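Long-range contact in telomere length regulator taz1 (Schizosaccharomyces pombe, PDB 4ZMI), which binds double-stranded telomeric DNA and regulates telomere length and telomere-adjacent gene silencing, here represented by its helical domain: residues Phe73-Ile81 against Leu98-Asp109. Sequence-based numbering, arbitrary orientation.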
# COMPACT_ATOMS: atom_id res chain seq x y z
N PHE A 73 0.48 0.16 -10.99
CA PHE A 73 1.21 0.38 -9.74
C PHE A 73 0.69 -0.50 -8.60
O PHE A 73 0.84 -0.19 -7.42
CB PHE A 73 1.28 1.88 -9.39
CG PHE A 73 2.13 2.63 -10.34
CD1 PHE A 73 1.60 3.11 -11.53
CD2 PHE A 73 3.48 2.77 -10.12
CE1 PHE A 73 2.39 3.75 -12.45
CE2 PHE A 73 4.27 3.42 -11.04
CZ PHE A 73 3.73 3.91 -12.20
N ARG A 74 0.01 -1.58 -9.01
CA ARG A 74 -0.21 -2.76 -8.17
C ARG A 74 -1.39 -2.66 -7.23
O ARG A 74 -1.75 -3.64 -6.58
CB ARG A 74 1.05 -3.12 -7.38
CG ARG A 74 2.25 -3.37 -8.26
CD ARG A 74 3.57 -3.02 -7.58
NE ARG A 74 4.37 -4.21 -7.44
CZ ARG A 74 4.47 -4.90 -6.32
NH1 ARG A 74 3.83 -4.47 -5.24
NH2 ARG A 74 5.21 -6.01 -6.27
N THR A 75 -1.99 -1.48 -7.16
CA THR A 75 -3.05 -1.26 -6.19
C THR A 75 -3.84 -0.02 -6.61
O THR A 75 -3.62 0.55 -7.67
CB THR A 75 -2.45 -1.05 -4.79
OG1 THR A 75 -3.51 -0.89 -3.83
CG2 THR A 75 -1.64 0.21 -4.79
N ILE A 76 -4.77 0.38 -5.76
CA ILE A 76 -5.69 1.45 -6.05
C ILE A 76 -5.22 2.75 -5.44
O ILE A 76 -4.79 2.78 -4.29
CB ILE A 76 -7.05 1.16 -5.43
CG1 ILE A 76 -7.63 -0.14 -5.99
CG2 ILE A 76 -7.98 2.35 -5.63
CD1 ILE A 76 -7.87 -0.09 -7.48
N PHE A 77 -5.34 3.85 -6.18
CA PHE A 77 -4.90 5.14 -5.69
C PHE A 77 -6.01 6.12 -5.49
O PHE A 77 -6.51 6.73 -6.46
CB PHE A 77 -3.82 5.69 -6.59
CG PHE A 77 -2.56 4.91 -6.50
CD1 PHE A 77 -2.37 3.79 -7.29
CD2 PHE A 77 -1.59 5.25 -5.56
CE1 PHE A 77 -1.21 3.05 -7.18
CE2 PHE A 77 -0.43 4.53 -5.44
CZ PHE A 77 -0.23 3.41 -6.25
N PHE A 78 -6.39 6.30 -4.23
CA PHE A 78 -7.48 7.19 -3.90
C PHE A 78 -7.15 8.64 -4.18
O PHE A 78 -8.03 9.43 -4.56
CB PHE A 78 -7.96 6.96 -2.46
CG PHE A 78 -8.64 5.63 -2.27
CD1 PHE A 78 -7.96 4.56 -1.74
CD2 PHE A 78 -9.95 5.45 -2.67
CE1 PHE A 78 -8.57 3.33 -1.59
CE2 PHE A 78 -10.57 4.23 -2.52
CZ PHE A 78 -9.89 3.17 -1.98
N SER A 79 -5.88 9.00 -4.05
CA SER A 79 -5.50 10.35 -4.43
C SER A 79 -5.72 10.57 -5.92
O SER A 79 -6.11 11.65 -6.34
CB SER A 79 -4.04 10.65 -4.08
OG SER A 79 -3.15 9.79 -4.78
N TYR A 80 -5.46 9.55 -6.72
CA TYR A 80 -5.59 9.67 -8.17
C TYR A 80 -7.08 9.77 -8.55
O TYR A 80 -7.47 10.67 -9.27
CB TYR A 80 -4.95 8.46 -8.82
CG TYR A 80 -4.92 8.47 -10.32
CD1 TYR A 80 -3.77 8.81 -11.01
CD2 TYR A 80 -6.03 8.08 -11.05
CE1 TYR A 80 -3.72 8.80 -12.38
CE2 TYR A 80 -6.00 8.07 -12.45
CZ TYR A 80 -4.85 8.43 -13.10
OH TYR A 80 -4.80 8.40 -14.46
N ILE A 81 -7.88 8.85 -8.04
CA ILE A 81 -9.31 8.82 -8.24
C ILE A 81 -9.99 10.11 -7.79
O ILE A 81 -10.90 10.59 -8.44
CB ILE A 81 -9.94 7.65 -7.49
CG1 ILE A 81 -9.45 6.34 -8.09
CG2 ILE A 81 -11.44 7.75 -7.54
CD1 ILE A 81 -10.00 5.12 -7.39
N LEU A 98 -13.61 -0.69 -3.01
CA LEU A 98 -12.25 -0.34 -3.42
C LEU A 98 -11.30 -0.55 -2.25
O LEU A 98 -10.23 -1.12 -2.42
CB LEU A 98 -12.18 1.10 -3.95
CG LEU A 98 -12.68 1.27 -5.40
CD1 LEU A 98 -12.87 2.72 -5.75
CD2 LEU A 98 -11.75 0.61 -6.42
N LYS A 99 -11.72 -0.13 -1.06
CA LYS A 99 -10.90 -0.31 0.15
C LYS A 99 -10.59 -1.78 0.38
O LYS A 99 -9.49 -2.11 0.81
CB LYS A 99 -11.62 0.23 1.37
CG LYS A 99 -12.01 1.68 1.26
CD LYS A 99 -10.93 2.59 1.81
CE LYS A 99 -11.43 4.02 1.80
NZ LYS A 99 -10.44 4.97 2.35
N SER A 100 -11.55 -2.65 0.07
CA SER A 100 -11.33 -4.08 0.22
C SER A 100 -10.25 -4.58 -0.73
O SER A 100 -9.34 -5.30 -0.31
CB SER A 100 -12.62 -4.87 0.02
OG SER A 100 -13.56 -4.59 1.04
N ILE A 101 -10.34 -4.21 -2.00
CA ILE A 101 -9.36 -4.64 -2.99
C ILE A 101 -7.94 -4.18 -2.59
O ILE A 101 -6.97 -4.93 -2.67
CB ILE A 101 -9.70 -4.09 -4.40
CG1 ILE A 101 -11.08 -4.58 -4.85
CG2 ILE A 101 -8.65 -4.49 -5.42
CD1 ILE A 101 -11.88 -3.54 -5.58
N GLN A 102 -7.84 -2.93 -2.16
CA GLN A 102 -6.55 -2.38 -1.76
C GLN A 102 -5.97 -3.15 -0.55
O GLN A 102 -4.77 -3.43 -0.51
CB GLN A 102 -6.71 -0.90 -1.47
CG GLN A 102 -5.46 -0.19 -1.01
CD GLN A 102 -5.76 1.19 -0.49
OE1 GLN A 102 -6.38 1.35 0.56
NE2 GLN A 102 -5.34 2.21 -1.23
N PHE A 103 -6.84 -3.49 0.40
CA PHE A 103 -6.47 -4.29 1.59
C PHE A 103 -5.76 -5.55 1.14
O PHE A 103 -4.64 -5.84 1.58
CB PHE A 103 -7.73 -4.68 2.36
CG PHE A 103 -7.51 -4.93 3.82
CD1 PHE A 103 -8.12 -4.12 4.76
CD2 PHE A 103 -6.70 -5.97 4.26
CE1 PHE A 103 -7.92 -4.33 6.11
CE2 PHE A 103 -6.50 -6.19 5.61
CZ PHE A 103 -7.11 -5.36 6.54
N PHE A 104 -6.41 -6.28 0.24
CA PHE A 104 -5.84 -7.50 -0.31
C PHE A 104 -4.47 -7.24 -0.91
O PHE A 104 -3.54 -8.00 -0.67
CB PHE A 104 -6.75 -8.14 -1.36
CG PHE A 104 -6.10 -9.27 -2.11
CD1 PHE A 104 -6.04 -10.53 -1.57
CD2 PHE A 104 -5.52 -9.05 -3.34
CE1 PHE A 104 -5.43 -11.56 -2.24
CE2 PHE A 104 -4.89 -10.07 -4.02
CZ PHE A 104 -4.86 -11.33 -3.47
N THR A 105 -4.36 -6.17 -1.70
CA THR A 105 -3.10 -5.88 -2.36
C THR A 105 -2.04 -5.50 -1.34
O THR A 105 -0.86 -5.81 -1.52
CB THR A 105 -3.25 -4.81 -3.46
OG1 THR A 105 -3.76 -3.59 -2.89
CG2 THR A 105 -4.22 -5.31 -4.53
N GLY A 106 -2.45 -4.86 -0.25
CA GLY A 106 -1.55 -4.60 0.86
C GLY A 106 -1.08 -5.87 1.57
O GLY A 106 0.12 -6.11 1.65
N LEU A 107 -2.03 -6.68 2.05
CA LEU A 107 -1.76 -7.89 2.85
C LEU A 107 -0.77 -8.85 2.20
O LEU A 107 0.18 -9.27 2.83
CB LEU A 107 -3.05 -8.66 3.09
CG LEU A 107 -3.64 -8.97 4.47
CD1 LEU A 107 -4.50 -10.24 4.34
CD2 LEU A 107 -2.59 -9.09 5.56
N ILE A 108 -1.00 -9.20 0.94
CA ILE A 108 -0.15 -10.19 0.26
C ILE A 108 1.24 -9.66 -0.05
O ILE A 108 2.14 -10.43 -0.39
CB ILE A 108 -0.76 -10.68 -1.08
CG1 ILE A 108 -0.73 -9.59 -2.14
CG2 ILE A 108 -2.18 -11.18 -0.90
CD1 ILE A 108 -1.27 -10.05 -3.46
N ASP A 109 1.40 -8.33 0.01
CA ASP A 109 2.68 -7.69 -0.22
C ASP A 109 3.59 -7.96 0.98
O ASP A 109 4.80 -7.78 0.90
CB ASP A 109 2.50 -6.17 -0.46
CG ASP A 109 3.76 -5.50 -0.99
OD1 ASP A 109 4.51 -6.13 -1.76
OD2 ASP A 109 3.99 -4.31 -0.66
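A chi1 of -178° turns Thr75 OG1 away from its own amide nitrogen, and the first torsion of Thr105 tucks its OG1 between N and the carbonyl carbon, so that the two threonine hydroxyls meet obliquely. Thr75 OG1 donates to Thr105 OG1 at 2.9 Å, and Thr105 OG1 in turn donates to Gln102 O at 2.6 Å, a carbonyl that also accepts the helical bond from Gly106 N. The result is a two-bond chain that ties the connecting segment to one turn of helix 95-107. A valine in place of Thr105 would probably leave the Thr75 hydroxyl without this acceptor in a buried setting, and Gln102 O without its second donor. One turn earlier, the extended side chain of Gln102 runs past Thr75, its CG 3.5 Å from Thr75 OG1, and gives NE2 to Ile76 O at 3.2 Å in a bent bond (139° at the hydrogen). The same amide lies at the edge of the Phe78 ring, the two planes 79° apart. This joins two parts of the strand-free helical domain of Taz1, assigned by sequence to the TRF family: the non-helical approach to helix 78-83, whose N-cap position is Phe77, lies against helix 95-107. Phe78 is gripped from both faces, by Ile76 CG2 on one and the bent Lys99 chain on the other; Lys99 NZ sits 4.7 Å from the ring centroid in a cation-pi contact and is also hydrogen-bonded to Val231 O. Leu98 completes the apolar end: its CB lies 3.7 Å from Phe78 CZ, while CD2 and CD1 reach the CD1 methyls of Ile76 and Ile81, respectively. Thr75 also touches Thr119 and Ser122 of helix 118-130, while Asp126 of that helix accepts from Phe78 N.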